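Local coordinates for aldo-keto Reductase, OXIDOREDUCTASE (Salmonella typhimurium, PDB 5T79), which binds NADPH and is probably an aldo-keto reductase that can convert 3-hydroxybutanal to 1,3-butanediol, at residues Arg201-Asp205 against Gly206-Leu210; Ala209-Glu213 against Lys214-Ser218. One frame throughout, in Å; residues are numbered along the deposited sequence.

Contact 1 of 2, residues Arg201-Asp205 against Gly206-Leu210; sequences RWVED and GLLAL
V203 meets L207 and L208 where the loop after strand 191-193 enters helix 207-214, a helix of the aldo-keto reductase TIM barrel. G206 is the N-cap of this helix, with a positive phi (142°) that suits glycine.

The apolar contacts use both V203 methyls. CG1 lies 3.7 Å from L207 CD2. CG2 lies 3.7 Å from L208 CG, the branch point of that leucine. V203 CG1 also sits over the centre of one face of the W202 ring, 3.6 Å above its plane. The W202 ring folds back over V203 because its CG stands between the backbone N and the carbonyl carbon (chi1 76°). This brings W202 CH2 to 3.8 Å from L207 CD2, so one leucine methyl touches both residues. P194 also packs on W202 and V203, and A175 of helix 172-185 lies against L207.

R201 and E204 pair with each other within the loop. R201 grips E204 side-on, with NE and NH2 both bonded to OE1. E204 OE2 is held by Y196 and R287, so both carboxylate oxygens have partners.

The polar contacts across the turn are backbone ones. A water links W202 O to L207 N, donating to the first and accepting from the second. L208 N gives a nearly straight hydrogen bond to V203 O, 3.1 Å long with an N-H...O angle of 168°.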
ATOM      1  N   ARG A 201       8.243  -4.349  12.999  1.00 19.25           N
ATOM      2  CA  ARG A 201       9.233  -5.093  12.215  1.00 18.85           C
ATOM      3  C   ARG A 201       8.967  -6.614  12.099  1.00 21.89           C
ATOM      4  O   ARG A 201       9.899  -7.360  11.788  1.00 21.50           O
ATOM      5  CB  ARG A 201      10.629  -4.851  12.854  1.00 18.68           C
ATOM      6  CG  ARG A 201      11.025  -3.372  12.843  1.00 20.97           C
ATOM      7  CD  ARG A 201      12.353  -3.128  13.535  1.00 26.43           C
ATOM      8  NE  ARG A 201      13.471  -3.686  12.770  1.00 26.27           N
ATOM      9  CZ  ARG A 201      14.746  -3.448  13.034  1.00 34.89           C
ATOM     10  NH1 ARG A 201      15.085  -2.663  14.053  1.00 23.70           N
ATOM     11  NH2 ARG A 201      15.698  -3.982  12.277  1.00 23.40           N
ATOM     12  N   TRP A 202       7.715  -7.062  12.259  1.00 18.44           N
ATOM     13  CA  TRP A 202       7.376  -8.489  12.203  1.00 18.72           C
ATOM     14  C   TRP A 202       7.791  -9.182  10.886  1.00 21.89           C
ATOM     15  O   TRP A 202       8.157 -10.352  10.932  1.00 23.58           O
ATOM     16  CB  TRP A 202       5.877  -8.734  12.472  1.00 17.56           C
ATOM     17  CG  TRP A 202       4.961  -8.401  11.325  1.00 17.21           C
ATOM     18  CD1 TRP A 202       4.356  -7.200  11.082  1.00 19.19           C
ATOM     19  CD2 TRP A 202       4.490  -9.303  10.313  1.00 16.38           C
ATOM     20  NE1 TRP A 202       3.565  -7.287   9.966  1.00 17.74           N
ATOM     21  CE2 TRP A 202       3.638  -8.563   9.462  1.00 19.24           C
ATOM     22  CE3 TRP A 202       4.742 -10.658  10.013  1.00 17.64           C
ATOM     23  CZ2 TRP A 202       3.020  -9.132   8.341  1.00 17.96           C
ATOM     24  CZ3 TRP A 202       4.154 -11.213   8.885  1.00 18.48           C
ATOM     25  CH2 TRP A 202       3.298 -10.454   8.064  1.00 18.27           C
ATOM     26  N   VAL A 203       7.747  -8.481   9.737  1.00 17.50           N
ATOM     27  CA  VAL A 203       8.085  -9.088   8.419  1.00 16.23           C
ATOM     28  C   VAL A 203       9.546  -9.545   8.383  1.00 19.50           C
ATOM     29  O   VAL A 203       9.885 -10.373   7.544  1.00 16.92           O
ATOM     30  CB  VAL A 203       7.792  -8.174   7.204  1.00 17.39           C
ATOM     31  CG1 VAL A 203       6.330  -7.797   7.136  1.00 16.88           C
ATOM     32  CG2 VAL A 203       8.672  -6.919   7.208  1.00 17.11           C
ATOM     33  N   GLU A 204      10.416  -8.978   9.268  1.00 18.67           N
ATOM     34  CA  GLU A 204      11.835  -9.354   9.318  1.00 18.74           C
ATOM     35  C   GLU A 204      12.041 -10.699  10.014  1.00 24.59           C
ATOM     36  O   GLU A 204      13.179 -11.186  10.046  1.00 25.42           O
ATOM     37  CB  GLU A 204      12.675  -8.272  10.013  1.00 20.06           C
ATOM     38  CG  GLU A 204      12.623  -6.910   9.334  1.00 19.24           C
ATOM     39  CD  GLU A 204      13.456  -5.867  10.055  1.00 28.53           C
ATOM     40  OE1 GLU A 204      14.085  -6.209  11.080  1.00 28.45           O
ATOM     41  OE2 GLU A 204      13.420  -4.689   9.643  1.00 21.92           O
ATOM     42  N   ASP A 205      10.955 -11.334  10.519  1.00 21.55           N
ATOM     43  CA  ASP A 205      11.056 -12.639  11.186  1.00 22.98           C
ATOM     44  C   ASP A 205      10.815 -13.822  10.232  1.00 25.87           C
ATOM     45  O   ASP A 205      10.610 -14.941  10.698  1.00 26.37           O
ATOM     46  CB  ASP A 205      10.086 -12.741  12.381  1.00 25.65           C
ATOM     47  CG  ASP A 205      10.278 -11.701  13.479  1.00 35.53           C
ATOM     48  OD1 ASP A 205      11.402 -11.175  13.613  1.00 36.12           O
ATOM     49  OD2 ASP A 205       9.304 -11.426  14.211  1.00 41.98           O
ATOM     50  N   GLY A 206      10.878 -13.595   8.928  1.00 21.19           N
ATOM     51  CA  GLY A 206      10.679 -14.681   7.974  1.00 19.83           C
ATOM     52  C   GLY A 206       9.907 -14.336   6.723  1.00 20.93           C
ATOM     53  O   GLY A 206      10.173 -14.910   5.663  1.00 20.38           O
ATOM     54  N   LEU A 207       8.948 -13.412   6.807  1.00 15.58           N
ATOM     55  CA  LEU A 207       8.153 -13.107   5.612  1.00 13.89           C
ATOM     56  C   LEU A 207       8.980 -12.559   4.453  1.00 18.85           C
ATOM     57  O   LEU A 207       8.826 -13.054   3.335  1.00 19.32           O
ATOM     58  CB  LEU A 207       7.006 -12.132   5.923  1.00 12.83           C
ATOM     59  CG  LEU A 207       6.077 -11.886   4.736  1.00 15.30           C
ATOM     60  CD1 LEU A 207       5.097 -13.045   4.549  1.00 15.70           C
ATOM     61  CD2 LEU A 207       5.324 -10.565   4.884  1.00 14.11           C
ATOM     62  N   LEU A 208       9.862 -11.563   4.690  1.00 17.69           N
ATOM     63  CA  LEU A 208      10.618 -10.974   3.560  1.00 17.11           C
ATOM     64  C   LEU A 208      11.503 -12.020   2.874  1.00 20.46           C
ATOM     65  O   LEU A 208      11.570 -12.037   1.641  1.00 20.48           O
ATOM     66  CB  LEU A 208      11.439  -9.747   3.985  1.00 17.08           C
ATOM     67  CG  LEU A 208      10.639  -8.509   4.477  1.00 19.51           C
ATOM     68  CD1 LEU A 208      11.559  -7.323   4.687  1.00 19.45           C
ATOM     69  CD2 LEU A 208       9.491  -8.119   3.505  1.00 20.32           C
ATOM     70  N   ALA A 209      12.103 -12.931   3.657  1.00 17.88           N
ATOM     71  CA  ALA A 209      12.937 -14.026   3.134  1.00 18.62           C
ATOM     72  C   ALA A 209      12.074 -14.976   2.313  1.00 21.33           C
ATOM     73  O   ALA A 209      12.462 -15.363   1.207  1.00 22.15           O
ATOM     74  CB  ALA A 209      13.618 -14.773   4.283  1.00 21.04           C
ATOM     75  N   LEU A 210      10.868 -15.305   2.816  1.00 18.42           N
ATOM     76  CA  LEU A 210       9.943 -16.173   2.087  1.00 17.01           C
ATOM     77  C   LEU A 210       9.517 -15.536   0.738  1.00 19.10           C
ATOM     78  O   LEU A 210       9.483 -16.222  -0.281  1.00 17.64           O
ATOM     79  CB  LEU A 210       8.688 -16.448   2.943  1.00 16.80           C
ATOM     80  CG  LEU A 210       7.451 -17.034   2.201  1.00 19.83           C
ATOM     81  CD1 LEU A 210       7.659 -18.509   1.864  1.00 21.22           C
ATOM     82  CD2 LEU A 210       6.186 -16.858   3.027  1.00 18.48           C
TER
HETATM   83  O   HOH W   1       7.771 -12.635   9.297  1.00 21.08           O
HETATM   84  O   HOH W   2      12.437 -12.375   6.581  1.00 19.64           O

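Contact 2 of 2, residues Ala209-Glu213 against Lys214-Ser218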
ATOM      1  N   ALA A 209      12.103 -12.931   3.657  1.00 17.88           N
ATOM      2  CA  ALA A 209      12.937 -14.026   3.134  1.00 18.62           C
ATOM      3  C   ALA A 209      12.074 -14.976   2.313  1.00 21.33           C
ATOM      4  O   ALA A 209      12.462 -15.363   1.207  1.00 22.15           O
ATOM      5  CB  ALA A 209      13.618 -14.773   4.283  1.00 21.04           C
ATOM      6  N   LEU A 210      10.868 -15.305   2.816  1.00 18.42           N
ATOM      7  CA  LEU A 210       9.943 -16.173   2.087  1.00 17.01           C
ATOM      8  C   LEU A 210       9.517 -15.536   0.738  1.00 19.10           C
ATOM      9  O   LEU A 210       9.483 -16.222  -0.281  1.00 17.64           O
ATOM     10  CB  LEU A 210       8.688 -16.448   2.943  1.00 16.80           C
ATOM     11  CG  LEU A 210       7.451 -17.034   2.201  1.00 19.83           C
ATOM     12  CD1 LEU A 210       7.659 -18.509   1.864  1.00 21.22           C
ATOM     13  CD2 LEU A 210       6.186 -16.858   3.027  1.00 18.48           C
ATOM     14  N   LEU A 211       9.160 -14.244   0.746  1.00 15.89           N
ATOM     15  CA  LEU A 211       8.700 -13.601  -0.492  1.00 14.51           C
ATOM     16  C   LEU A 211       9.829 -13.548  -1.535  1.00 18.70           C
ATOM     17  O   LEU A 211       9.592 -13.831  -2.717  1.00 17.35           O
ATOM     18  CB  LEU A 211       8.128 -12.207  -0.199  1.00 13.48           C
ATOM     19  CG  LEU A 211       6.944 -12.155   0.776  1.00 15.47           C
ATOM     20  CD1 LEU A 211       6.519 -10.698   1.049  1.00 14.56           C
ATOM     21  CD2 LEU A 211       5.754 -12.985   0.286  1.00 16.44           C
ATOM     22  N   GLN A 212      11.041 -13.278  -1.089  1.00 16.92           N
ATOM     23  CA  GLN A 212      12.181 -13.249  -1.984  1.00 17.41           C
ATOM     24  C   GLN A 212      12.375 -14.634  -2.598  1.00 22.96           C
ATOM     25  O   GLN A 212      12.617 -14.772  -3.773  1.00 22.42           O
ATOM     26  CB  GLN A 212      13.426 -12.852  -1.202  1.00 19.57           C
ATOM     27  CG  GLN A 212      14.725 -13.172  -1.903  1.00 34.27           C
ATOM     28  CD  GLN A 212      15.013 -12.225  -3.030  1.00 55.51           C
ATOM     29  OE1 GLN A 212      14.566 -11.089  -3.013  1.00 53.19           O
ATOM     30  NE2 GLN A 212      15.777 -12.682  -4.013  1.00 47.30           N
ATOM     31  N   GLU A 213      12.370 -15.887  -1.721  1.00 22.22           N
ATOM     32  CA  GLU A 213      12.328 -17.255  -2.189  1.00 23.21           C
ATOM     33  C   GLU A 213      11.359 -17.440  -3.362  1.00 24.01           C
ATOM     34  O   GLU A 213      11.667 -18.123  -4.322  1.00 21.38           O
ATOM     35  CB  GLU A 213      11.885 -18.134  -1.031  1.00 25.65           C
ATOM     36  CG  GLU A 213      11.855 -19.614  -1.333  1.00 40.19           C
ATOM     37  CD  GLU A 213      11.455 -20.446  -0.132  1.00 61.92           C
ATOM     38  OE1 GLU A 213      11.154 -19.889   0.948  1.00 31.40           O
ATOM     39  OE2 GLU A 213      11.445 -21.679  -0.296  1.00 63.10           O
ATOM     40  N   LYS A 214      10.085 -17.025  -2.978  1.00 19.62           N
ATOM     41  CA  LYS A 214       8.958 -17.370  -3.845  1.00 19.03           C
ATOM     42  C   LYS A 214       8.753 -16.469  -5.068  1.00 21.69           C
ATOM     43  O   LYS A 214       7.908 -16.744  -5.909  1.00 19.84           O
ATOM     44  CB  LYS A 214       7.665 -17.434  -3.032  1.00 18.94           C
ATOM     45  CG  LYS A 214       7.631 -18.512  -1.969  1.00 25.91           C
ATOM     46  CD  LYS A 214       7.569 -19.908  -2.566  1.00 28.34           C
ATOM     47  CE  LYS A 214       7.311 -20.955  -1.494  1.00 32.11           C
ATOM     48  NZ  LYS A 214       7.159 -22.325  -2.048  1.00 25.23           N
ATOM     49  N   GLY A 215       9.528 -15.399  -5.144  1.00 17.71           N
ATOM     50  CA  GLY A 215       9.430 -14.429  -6.222  1.00 17.03           C
ATOM     51  C   GLY A 215       8.186 -13.579  -6.139  1.00 17.84           C
ATOM     52  O   GLY A 215       7.613 -13.213  -7.169  1.00 15.63           O
ATOM     53  N   VAL A 216       7.769 -13.238  -4.904  1.00 14.75           N
ATOM     54  CA  VAL A 216       6.570 -12.425  -4.647  1.00 13.35           C
ATOM     55  C   VAL A 216       7.027 -11.039  -4.166  1.00 16.27           C
ATOM     56  O   VAL A 216       7.930 -10.939  -3.337  1.00 15.90           O
ATOM     57  CB  VAL A 216       5.600 -13.119  -3.647  1.00 15.92           C
ATOM     58  CG1 VAL A 216       4.389 -12.231  -3.322  1.00 14.86           C
ATOM     59  CG2 VAL A 216       5.117 -14.469  -4.205  1.00 16.52           C
ATOM     60  N   GLY A 217       6.395  -9.992  -4.690  1.00 12.64           N
ATOM     61  CA  GLY A 217       6.728  -8.628  -4.298  1.00 12.92           C
ATOM     62  C   GLY A 217       6.140  -8.271  -2.956  1.00 16.12           C
ATOM     63  O   GLY A 217       5.365  -9.048  -2.369  1.00 14.71           O
ATOM     64  N   SER A 218       6.426  -7.044  -2.507  1.00 13.38           N
ATOM     65  CA  SER A 218       5.912  -6.566  -1.234  1.00 12.16           C
ATOM     66  C   SER A 218       5.747  -5.068  -1.242  1.00 14.71           C
ATOM     67  O   SER A 218       6.590  -4.336  -1.773  1.00 13.11           O
ATOM     68  CB  SER A 218       6.832  -6.995  -0.084  1.00 15.48           C
ATOM     69  OG  SER A 218       8.167  -6.607  -0.358  1.00 18.20           O
TER
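The backbone around L211 O closes helix 207-214: V216 N bonds to L211 O at 2.9 Å with an angle of 167°, while K214 N keeps the helical bond to L210 O, also 2.9 Å. G215 N makes weak bonds to L211 O and Q212 O. G215 is the first residue to leave the helix, and its positive phi (72°) favours glycine. The chain turns there and runs into strand 217-220.

L211 carries the apolar contact, with its two methyls on different partners. CD2 lies 3.9 Å from V216 CG1. CD1 lies 3.9 Å from S218 CB, on the strand itself. The CB of L211 also comes within 3.4 Å of V216 O. I179 of helix 172-185 touches L211, K214 and V216, so the turn is packed against the neighbouring helix.

K214 lies back across the last turn. Its CG is 3.8 Å from L210 CD1, and its CE reaches the same methyl more loosely. The lysine chain bends at chi2 (-69°) and is extended beyond that point. Its NZ forms a salt bridge with D180. E213 OE2 is 4.7 Å from K214 NZ, without charge contact. E213 OE1 makes a long, weak ion pair with R176, also on helix 172-185.

G217 and S218 join the barrel sheet through backbone bonds to the strands on either side. The bonds V216 N to L211 O and, weakly, G215 N to Q212 O define a Schellman motif. Positive-phi G215 and the L211-V216 contact are its usual companions. The motif makes the turn from helix 207-214 to strand 217-220 in a beta-alpha-beta unit of the TIM barrel.

Contacts 1 and 2 are the two ends of one helix, 207-214. Contact 1 is its start and contact 2 its finish, and their centres are 10 Å apart. They share A209 and L210 in sequence and do not otherwise touch. Helix 172-185 packs beside both, through A175 at the start and I179 at the end. Neither contact binds the cofactor directly. The W202 side chain is about 10 Å from the bound NADPH and about 6 Å from the side chain of N169, a cofactor-binding residue. S218, in contact 2, is about 12 Å from NADPH by its side chain. A sulfate ion, probably from the crystallisation liquor, forms a salt bridge with R201.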